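Probable transcriptional regulator (Rhodococcus jostii, PDB 3ON2) is of unknown specific function but, as a member of the TetR family, probably binds regulatory DNA as a transcription factor. Local coordinates at residues Ala94-Arg105 and Phe161-Ala172; Gly146-Ile156 and Asp190-Gln198. All coordinates share one frame; numbering follows the deposited sequence. Where two conformers were deposited one is given.

In the fold
Both contacts use helix 153-172 of the all-helical C-terminal domain, contact 2 at its N-terminal end and contact 1 over its later turns. Their centres lie about 20 Å apart and their nearest atoms about 5 Å, without touching. Contact 1, about 9 Å from the centre of the chain, packs helix 86-103 against helix 153-172 and supplies A94, Y97, F161 and F164 to the pocket that holds a polyether, probably from the crystallisation liquor; the F161 side chain is about 4 Å from such a molecule. Contact 2, about 23 Å from the chain centre, ties the C-terminal tail to the loop before helix 153-172, and its F192 also lies about 4 Å from a bound polyether.

Contact 1: residues Ala94-Arg105 and Phe161-Ala172; sequences AGAYVSFALAHR and FATFHGIATLAA
A helix-helix packing joins residues 94-105 of helix 86-103 to residues 161-172 of helix 153-172 in the C-terminal domain of a TetR-type fold, the domain that in this family usually carries the ligand pocket. The two segment axes run in roughly the same direction, 9.2 Å apart at their closest approach, with a crossing angle of -36°. In the middle the two helices meet through small residues, A101 CB lying 3.7 Å from A168 CB. At one end A94 CB sits over the centre of the F164 ring, a CH-pi contact 3.5 Å from the centroid, while T163 CG2 covers the opposite face. V98 turns CG2 onto the F164 backbone and CB. At the other end L102 straddles A171 with its two methyls.

Y97 is the aromatic centre of the interface. With CG anti to the backbone N (chi1 179°), its ring is carried across to helix 153-172, and F161 points an edge at its face in an offset edge-to-face pair with planes at 90°. A94, Y97, F161 and F164 all line a pocket that holds a bound polyether, probably from the crystallisation liquor, so this packing shapes one of its walls. Y97 is buried, and its OH has two polar partners, Y112 OH on helix 105-115 and H165 ND1; the Y112 ring in turn meets that of H165 edge to face. Across the interface, Y97 OH and H165 ND1 share a hydrogen bond of 2.8 Å, with ND1 in the plane of the phenol ring.

Contact 2: residues Gly146-Ile156 and Asp190-Gln198; sequences GDIGPGDASRI and DTFWRGLAQ
I148 lays its CG2 methyl over the six-membered ring of W193, 4.0 Å from the centroid and 25° off the ring normal, while D147 brings CB to the edge of the same indole, near its plane at CH2. W193 CG stands anti to the backbone N (chi1 177°), which carries the indole out to D147 and I148. Cutting W193 back to an alanine would take away the flat surface under I148 CG2 and is likely to open a gap beside D147 CB. I148 runs alongside L196, its CG2 3.8 Å from L196 CB, while the L196 methyls pass I156 CG2 from the other direction, CD1 at 3.9 Å. I156 CG2 also meets F192 CZ at 3.9 Å, and the F192 ring turns its edge to I156 O.

Backbone bonds fix the register around a single beta bridge between I148 and A197: G149 N donates to L196 O at 3.0 Å, and Q198 N to D147 O at 3.1 Å with an N-H...O angle of 171°. The Q198 side chain, extended beyond CG, runs alongside I148 and G149, and NE2 gives I148 O a weak bond of 2.8 Å. G146, with positive phi, closes helix 122-144 in a Schellman motif. The C-terminal tail is thus strapped to the connection between helices 122-144 and 153-172, with W193 edge-to-face against F90 of helix 86-103.

Contact 1: residues Ala94-Arg105 and Phe161-Ala172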
loop_
_atom_site.group_PDB
_atom_site.type_symbol
_atom_site.label_atom_id
_atom_site.label_comp_id
_atom_site.label_asym_id
_atom_site.label_seq_id
_atom_site.Cartn_x
_atom_site.Cartn_y
_atom_site.Cartn_z
ATOM N N ALA A 94 5.992 1.941 -10.149
ATOM C CA ALA A 94 4.955 1.027 -10.642
ATOM C C ALA A 94 5.219 -0.387 -10.194
ATOM O O ALA A 94 4.339 -1.033 -9.659
ATOM C CB ALA A 94 4.867 1.081 -12.156
ATOM N N GLY A 95 6.428 -0.869 -10.458
ATOM C CA GLY A 95 6.851 -2.208 -10.052
ATOM C C GLY A 95 6.734 -2.425 -8.550
ATOM O O GLY A 95 6.257 -3.477 -8.120
ATOM N N ALA A 96 7.147 -1.434 -7.752
ATOM C CA ALA A 96 7.000 -1.519 -6.289
ATOM C C ALA A 96 5.548 -1.554 -5.827
ATOM O O ALA A 96 5.208 -2.257 -4.865
ATOM C CB ALA A 96 7.728 -0.361 -5.589
ATOM N N TYR A 97 4.692 -0.771 -6.461
ATOM C CA TYR A 97 3.268 -0.830 -6.100
ATOM C C TYR A 97 2.652 -2.223 -6.332
ATOM O O TYR A 97 1.950 -2.765 -5.470
ATOM C CB TYR A 97 2.426 0.218 -6.850
ATOM C CG TYR A 97 0.972 0.073 -6.434
ATOM C CD1 TYR A 97 0.547 0.593 -5.204
ATOM C CD2 TYR A 97 0.060 -0.655 -7.202
ATOM C CE1 TYR A 97 -0.740 0.435 -4.769
ATOM C CE2 TYR A 97 -1.261 -0.821 -6.764
ATOM C CZ TYR A 97 -1.651 -0.262 -5.547
ATOM O OH TYR A 97 -2.921 -0.387 -5.057
ATOM N N VAL A 98 2.868 -2.764 -7.529
ATOM C CA VAL A 98 2.289 -4.057 -7.883
ATOM C C VAL A 98 2.842 -5.152 -6.965
ATOM O O VAL A 98 2.074 -5.970 -6.453
ATOM C CB VAL A 98 2.452 -4.359 -9.406
ATOM C CG1 VAL A 98 1.873 -5.743 -9.780
ATOM C CG2 VAL A 98 1.737 -3.261 -10.240
ATOM N N SER A 99 4.147 -5.147 -6.712
ATOM C CA SER A 99 4.727 -6.115 -5.759
ATOM C C SER A 99 4.134 -6.019 -4.362
ATOM O O SER A 99 3.885 -7.063 -3.718
ATOM C CB SER A 99 6.238 -5.949 -5.653
ATOM O OG SER A 99 6.792 -6.266 -6.898
ATOM N N PHE A 100 3.934 -4.784 -3.885
ATOM C CA PHE A 100 3.311 -4.591 -2.575
ATOM C C PHE A 100 1.904 -5.193 -2.512
ATOM O O PHE A 100 1.544 -5.899 -1.554
ATOM C CB PHE A 100 3.232 -3.095 -2.206
ATOM C CG PHE A 100 2.791 -2.848 -0.796
ATOM C CD1 PHE A 100 3.731 -2.682 0.217
ATOM C CD2 PHE A 100 1.421 -2.803 -0.469
ATOM C CE1 PHE A 100 3.312 -2.455 1.549
ATOM C CE2 PHE A 100 1.001 -2.597 0.844
ATOM C CZ PHE A 100 1.949 -2.421 1.856
ATOM N N ALA A 101 1.105 -4.845 -3.519
ATOM C CA ALA A 101 -0.269 -5.292 -3.641
ATOM C C ALA A 101 -0.356 -6.818 -3.636
ATOM O O ALA A 101 -1.202 -7.405 -2.937
ATOM C CB ALA A 101 -0.871 -4.723 -4.912
ATOM N N LEU A 102 0.528 -7.474 -4.390
ATOM C CA LEU A 102 0.456 -8.920 -4.503
ATOM C C LEU A 102 1.019 -9.630 -3.267
ATOM O O LEU A 102 0.589 -10.739 -2.926
ATOM C CB LEU A 102 1.066 -9.394 -5.836
ATOM C CG LEU A 102 0.352 -8.837 -7.112
ATOM C CD1 LEU A 102 1.044 -9.300 -8.406
ATOM C CD2 LEU A 102 -1.194 -9.188 -7.167
ATOM N N ALA A 103 1.930 -8.970 -2.553
ATOM C CA ALA A 103 2.438 -9.515 -1.300
ATOM C C ALA A 103 1.533 -9.278 -0.101
ATOM O O ALA A 103 1.722 -9.925 0.930
ATOM C CB ALA A 103 3.829 -8.999 -0.993
ATOM N N HIS A 104 0.592 -8.341 -0.204
ATOM C CA HIS A 104 -0.241 -7.955 0.934
ATOM C C HIS A 104 -1.686 -7.777 0.480
ATOM O O HIS A 104 -2.290 -6.715 0.680
ATOM C CB HIS A 104 0.263 -6.636 1.526
ATOM C CG HIS A 104 1.708 -6.658 1.897
ATOM N ND1 HIS A 104 2.164 -7.215 3.075
ATOM C CD2 HIS A 104 2.799 -6.174 1.263
ATOM C CE1 HIS A 104 3.477 -7.074 3.149
ATOM N NE2 HIS A 104 3.888 -6.442 2.063
ATOM N N ARG A 105 -2.241 -8.821 -0.117
ATOM C CA ARG A 105 -3.554 -8.724 -0.763
ATOM C C ARG A 105 -4.704 -8.409 0.184
ATOM O O ARG A 105 -5.499 -7.514 -0.098
ATOM C CB ARG A 105 -3.845 -9.998 -1.554
ATOM C CG ARG A 105 -2.776 -10.275 -2.577
ATOM C CD ARG A 105 -3.143 -11.406 -3.514
ATOM N NE ARG A 105 -1.959 -11.869 -4.231
ATOM C CZ ARG A 105 -1.997 -12.775 -5.200
ATOM N NH1 ARG A 105 -3.155 -13.317 -5.538
ATOM N NH2 ARG A 105 -0.885 -13.154 -5.803
ATOM N N PHE A 161 -2.036 5.415 -10.917
ATOM C CA PHE A 161 -2.574 4.567 -9.844
ATOM C C PHE A 161 -3.633 3.590 -10.370
ATOM O O PHE A 161 -3.570 2.413 -10.060
ATOM C CB PHE A 161 -3.134 5.429 -8.714
ATOM C CG PHE A 161 -3.817 4.657 -7.603
ATOM C CD1 PHE A 161 -3.273 3.485 -7.080
ATOM C CD2 PHE A 161 -4.963 5.176 -7.012
ATOM C CE1 PHE A 161 -3.891 2.806 -6.023
ATOM C CE2 PHE A 161 -5.600 4.515 -5.968
ATOM C CZ PHE A 161 -5.072 3.329 -5.467
ATOM N N ALA A 162 -4.556 4.082 -11.197
ATOM C CA ALA A 162 -5.600 3.245 -11.778
ATOM C C ALA A 162 -4.970 2.163 -12.642
ATOM O O ALA A 162 -5.402 0.999 -12.599
ATOM C CB ALA A 162 -6.558 4.070 -12.610
ATOM N N THR A 163 -3.986 2.558 -13.439
ATOM C CA THR A 163 -3.284 1.608 -14.294
ATOM C C THR A 163 -2.658 0.473 -13.496
ATOM O O THR A 163 -2.912 -0.709 -13.794
ATOM C CB THR A 163 -2.210 2.284 -15.144
ATOM O OG1 THR A 163 -2.841 3.285 -15.959
ATOM C CG2 THR A 163 -1.479 1.221 -16.036
ATOM N N PHE A 164 -1.853 0.810 -12.496
ATOM C CA PHE A 164 -1.122 -0.239 -11.773
ATOM C C PHE A 164 -1.960 -0.949 -10.710
ATOM O O PHE A 164 -1.751 -2.151 -10.461
ATOM C CB PHE A 164 0.283 0.259 -11.337
ATOM C CG PHE A 164 1.104 0.652 -12.522
ATOM C CD1 PHE A 164 1.637 -0.328 -13.363
ATOM C CD2 PHE A 164 1.228 1.991 -12.890
ATOM C CE1 PHE A 164 2.324 0.018 -14.520
ATOM C CE2 PHE A 164 1.941 2.346 -14.054
ATOM C CZ PHE A 164 2.483 1.348 -14.852
ATOM N N HIS A 165 -2.931 -0.256 -10.113
ATOM C CA HIS A 165 -3.921 -0.980 -9.326
ATOM C C HIS A 165 -4.772 -1.917 -10.206
ATOM O O HIS A 165 -5.174 -2.988 -9.756
ATOM C CB HIS A 165 -4.826 -0.056 -8.514
ATOM C CG HIS A 165 -5.664 -0.786 -7.511
ATOM N ND1 HIS A 165 -5.114 -1.434 -6.424
ATOM C CD2 HIS A 165 -7.001 -0.991 -7.437
ATOM C CE1 HIS A 165 -6.075 -2.018 -5.730
ATOM N NE2 HIS A 165 -7.231 -1.751 -6.312
ATOM N N GLY A 166 -5.085 -1.491 -11.427
ATOM C CA GLY A 166 -5.773 -2.364 -12.390
ATOM C C GLY A 166 -4.979 -3.629 -12.710
ATOM O O GLY A 166 -5.528 -4.712 -12.680
ATOM N N ILE A 167 -3.682 -3.487 -12.989
ATOM C CA ILE A 167 -2.799 -4.643 -13.181
ATOM C C ILE A 167 -2.792 -5.588 -11.950
ATOM O O ILE A 167 -2.991 -6.815 -12.093
ATOM C CB ILE A 167 -1.345 -4.237 -13.633
ATOM C CG1 ILE A 167 -1.373 -3.587 -15.028
ATOM C CG2 ILE A 167 -0.429 -5.512 -13.714
ATOM C CD1 ILE A 167 0.036 -3.028 -15.495
ATOM N N ALA A 168 -2.580 -5.038 -10.755
ATOM C CA ALA A 168 -2.591 -5.845 -9.526
ATOM C C ALA A 168 -3.945 -6.572 -9.324
ATOM O O ALA A 168 -3.986 -7.750 -8.927
ATOM C CB ALA A 168 -2.225 -4.982 -8.307
ATOM N N THR A 169 -5.042 -5.874 -9.628
ATOM C CA THR A 169 -6.386 -6.435 -9.550
ATOM C C THR A 169 -6.574 -7.611 -10.545
ATOM O O THR A 169 -7.077 -8.703 -10.167
ATOM C CB THR A 169 -7.451 -5.328 -9.764
ATOM O OG1 THR A 169 -7.298 -4.321 -8.757
ATOM C CG2 THR A 169 -8.873 -5.901 -9.693
ATOM N N LEU A 170 -6.121 -7.426 -11.787
ATOM C CA LEU A 170 -6.194 -8.495 -12.777
ATOM C C LEU A 170 -5.366 -9.691 -12.320
ATOM O O LEU A 170 -5.804 -10.847 -12.458
ATOM C CB LEU A 170 -5.730 -8.034 -14.187
ATOM C CG LEU A 170 -6.573 -6.996 -14.968
ATOM C CD1 LEU A 170 -6.246 -6.951 -16.485
ATOM C CD2 LEU A 170 -8.059 -7.239 -14.783
ATOM N N ALA A 171 -4.181 -9.417 -11.783
ATOM C CA ALA A 171 -3.274 -10.474 -11.363
ATOM C C ALA A 171 -3.898 -11.257 -10.207
ATOM O O ALA A 171 -3.961 -12.494 -10.245
ATOM C CB ALA A 171 -1.874 -9.895 -11.000
ATOM N N ALA A 172 -4.441 -10.546 -9.217
ATOM C CA ALA A 172 -5.072 -11.213 -8.072
ATOM C C ALA A 172 -6.302 -12.026 -8.495
ATOM O O ALA A 172 -6.675 -13.000 -7.811
ATOM C CB ALA A 172 -5.454 -10.199 -7.000
#

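Contact 2: residues Gly146-Ile156 and Asp190-Gln198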
loop_
_atom_site.group_PDB
_atom_site.type_symbol
_atom_site.label_atom_id
_atom_site.label_comp_id
_atom_site.label_asym_id
_atom_site.label_seq_id
_atom_site.Cartn_x
_atom_site.Cartn_y
_atom_site.Cartn_z
ATOM N N GLY A 146 11.320 18.905 -17.031
ATOM C CA GLY A 146 10.971 18.985 -18.448
ATOM C C GLY A 146 10.954 17.655 -19.180
ATOM O O GLY A 146 11.025 17.626 -20.410
ATOM N N ASP A 147 10.856 16.549 -18.435
ATOM C CA ASP A 147 10.843 15.198 -19.038
ATOM C C ASP A 147 9.469 14.852 -19.609
ATOM O O ASP A 147 9.352 14.142 -20.615
ATOM C CB ASP A 147 11.287 14.122 -18.030
ATOM C CG ASP A 147 12.813 13.980 -17.935
ATOM O OD1 ASP A 147 13.540 14.697 -18.658
ATOM O OD2 ASP A 147 13.299 13.138 -17.135
ATOM N N ILE A 148 8.429 15.357 -18.958
ATOM C CA ILE A 148 7.075 15.133 -19.421
ATOM C C ILE A 148 6.358 16.453 -19.685
ATOM O O ILE A 148 6.787 17.504 -19.210
ATOM C CB ILE A 148 6.249 14.218 -18.450
ATOM C CG1 ILE A 148 6.133 14.828 -17.043
ATOM C CG2 ILE A 148 6.834 12.804 -18.409
ATOM C CD1 ILE A 148 5.101 14.116 -16.125
ATOM N N GLY A 149 5.256 16.381 -20.421
ATOM C CA GLY A 149 4.467 17.559 -20.783
ATOM C C GLY A 149 3.593 18.112 -19.674
ATOM O O GLY A 149 3.472 17.508 -18.606
ATOM N N PRO A 150 2.968 19.272 -19.923
ATOM C CA PRO A 150 2.188 20.021 -18.921
ATOM C C PRO A 150 0.908 19.305 -18.538
ATOM O O PRO A 150 0.464 18.396 -19.248
ATOM C CB PRO A 150 1.824 21.322 -19.660
ATOM C CG PRO A 150 2.763 21.371 -20.853
ATOM C CD PRO A 150 2.953 19.940 -21.239
ATOM N N GLY A 151 0.309 19.710 -17.429
ATOM C CA GLY A 151 -0.901 19.062 -16.977
ATOM C C GLY A 151 -0.996 18.896 -15.482
ATOM O O GLY A 151 -0.004 18.988 -14.779
ATOM N N ASP A 152 -2.210 18.653 -15.009
ATOM C CA ASP A 152 -2.462 18.491 -13.585
ATOM C C ASP A 152 -1.787 17.231 -13.068
ATOM O O ASP A 152 -2.203 16.113 -13.377
ATOM C CB ASP A 152 -3.964 18.466 -13.319
ATOM C CG ASP A 152 -4.288 18.354 -11.861
ATOM O OD1 ASP A 152 -3.381 18.027 -11.076
ATOM O OD2 ASP A 152 -5.449 18.594 -11.489
ATOM N N ALA A 153 -0.745 17.420 -12.266
ATOM C CA ALA A 153 0.053 16.300 -11.794
ATOM C C ALA A 153 -0.772 15.297 -10.983
ATOM O O ALA A 153 -0.434 14.115 -10.936
ATOM C CB ALA A 153 1.278 16.787 -10.990
ATOM N N SER A 154 -1.838 15.759 -10.335
ATOM C CA SER A 154 -2.656 14.837 -9.530
ATOM C C SER A 154 -3.554 13.949 -10.404
ATOM O O SER A 154 -3.815 12.795 -10.054
ATOM C CB SER A 154 -3.412 15.561 -8.398
ATOM O OG SER A 154 -4.535 16.244 -8.896
ATOM N N ARG A 155 -3.995 14.460 -11.553
ATOM C CA ARG A 155 -4.705 13.628 -12.536
ATOM C C ARG A 155 -3.755 12.614 -13.200
ATOM O O ARG A 155 -4.155 11.454 -13.458
ATOM C CB ARG A 155 -5.410 14.471 -13.620
ATOM C CG ARG A 155 -6.621 15.256 -13.119
ATOM C CD ARG A 155 -7.691 14.339 -12.512
ATOM N NE ARG A 155 -8.683 15.144 -11.789
ATOM C CZ ARG A 155 -9.771 15.667 -12.338
ATOM N NH1 ARG A 155 -10.038 15.452 -13.629
ATOM N NH2 ARG A 155 -10.607 16.390 -11.597
ATOM N N ILE A 156 -2.520 13.052 -13.475
ATOM C CA ILE A 156 -1.489 12.180 -14.057
ATOM C C ILE A 156 -1.203 11.044 -13.078
ATOM O O ILE A 156 -1.213 9.858 -13.447
ATOM C CB ILE A 156 -0.206 12.968 -14.415
ATOM C CG1 ILE A 156 -0.496 13.952 -15.563
ATOM C CG2 ILE A 156 0.954 12.018 -14.806
ATOM C CD1 ILE A 156 0.683 14.981 -15.855
ATOM N N ASP A 190 5.993 1.713 -20.052
ATOM C CA ASP A 190 6.512 2.277 -21.312
ATOM C C ASP A 190 5.449 3.079 -22.070
ATOM O O ASP A 190 5.726 4.159 -22.598
ATOM C CB ASP A 190 7.075 1.177 -22.219
ATOM C CG ASP A 190 8.338 0.520 -21.648
ATOM O OD1 ASP A 190 8.970 1.103 -20.720
ATOM O OD2 ASP A 190 8.705 -0.589 -22.141
ATOM N N THR A 191 4.226 2.558 -22.117
ATOM C CA THR A 191 3.166 3.215 -22.865
ATOM C C THR A 191 2.753 4.516 -22.153
ATOM O O THR A 191 2.567 5.552 -22.798
ATOM C CB THR A 191 1.969 2.256 -23.055
ATOM O OG1 THR A 191 2.427 1.074 -23.743
ATOM C CG2 THR A 191 0.885 2.899 -23.868
ATOM N N PHE A 192 2.606 4.446 -20.830
ATOM C CA PHE A 192 2.342 5.614 -19.989
ATOM C C PHE A 192 3.436 6.670 -20.202
ATOM O O PHE A 192 3.141 7.830 -20.486
ATOM C CB PHE A 192 2.290 5.183 -18.509
ATOM C CG PHE A 192 1.796 6.262 -17.549
ATOM C CD1 PHE A 192 0.507 6.778 -17.646
ATOM C CD2 PHE A 192 2.624 6.734 -16.534
ATOM C CE1 PHE A 192 0.056 7.759 -16.734
ATOM C CE2 PHE A 192 2.177 7.698 -15.624
ATOM C CZ PHE A 192 0.888 8.207 -15.733
ATOM N N TRP A 193 4.694 6.259 -20.107
ATOM C CA TRP A 193 5.807 7.227 -20.221
ATOM C C TRP A 193 5.736 7.930 -21.583
ATOM O O TRP A 193 5.794 9.175 -21.668
ATOM C CB TRP A 193 7.185 6.554 -20.010
ATOM C CG TRP A 193 8.270 7.550 -20.212
ATOM C CD1 TRP A 193 8.997 7.765 -21.367
ATOM C CD2 TRP A 193 8.692 8.550 -19.282
ATOM N NE1 TRP A 193 9.862 8.822 -21.184
ATOM C CE2 TRP A 193 9.693 9.325 -19.921
ATOM C CE3 TRP A 193 8.321 8.871 -17.968
ATOM C CZ2 TRP A 193 10.350 10.392 -19.279
ATOM C CZ3 TRP A 193 8.970 9.944 -17.333
ATOM C CH2 TRP A 193 9.984 10.676 -17.992
ATOM N N ARG A 194 5.584 7.139 -22.644
ATOM C CA ARG A 194 5.447 7.678 -24.010
ATOM C C ARG A 194 4.269 8.637 -24.178
ATOM O O ARG A 194 4.380 9.669 -24.870
ATOM C CB ARG A 194 5.329 6.555 -25.041
ATOM C CG ARG A 194 6.627 5.839 -25.353
ATOM C CD ARG A 194 6.367 4.768 -26.447
ATOM N NE ARG A 194 6.882 3.458 -26.079
ATOM C CZ ARG A 194 6.157 2.336 -26.022
ATOM N NH1 ARG A 194 4.858 2.326 -26.329
ATOM N NH2 ARG A 194 6.746 1.206 -25.673
ATOM N N GLY A 195 3.149 8.312 -23.544
ATOM C CA GLY A 195 1.952 9.153 -23.633
ATOM C C GLY A 195 2.092 10.477 -22.896
ATOM O O GLY A 195 1.373 11.435 -23.190
ATOM N N LEU A 196 3.011 10.533 -21.930
ATOM C CA LEU A 196 3.270 11.779 -21.213
ATOM C C LEU A 196 4.481 12.532 -21.725
ATOM O O LEU A 196 4.518 13.740 -21.579
ATOM C CB LEU A 196 3.474 11.549 -19.721
ATOM C CG LEU A 196 2.424 10.757 -18.944
ATOM C CD1 LEU A 196 3.047 10.388 -17.619
ATOM C CD2 LEU A 196 1.093 11.541 -18.752
ATOM N N ALA A 197 5.455 11.821 -22.295
ATOM C CA ALA A 197 6.804 12.353 -22.549
ATOM C C ALA A 197 6.817 13.549 -23.499
ATOM O O ALA A 197 5.960 13.660 -24.381
ATOM C CB ALA A 197 7.747 11.240 -23.075
ATOM N N GLN A 198 7.791 14.442 -23.291
ATOM C CA GLN A 198 8.032 15.579 -24.184
ATOM C C GLN A 198 9.062 15.173 -25.242
ATOM O O GLN A 198 10.040 14.478 -24.936
ATOM C CB GLN A 198 8.555 16.788 -23.398
ATOM C CG GLN A 198 7.499 17.733 -22.848
ATOM C CD GLN A 198 8.118 18.955 -22.159
ATOM O OE1 GLN A 198 9.143 19.480 -22.599
ATOM N NE2 GLN A 198 7.497 19.404 -21.069
HETATM O O HOH W 1 2.229 15.100 -19.336
#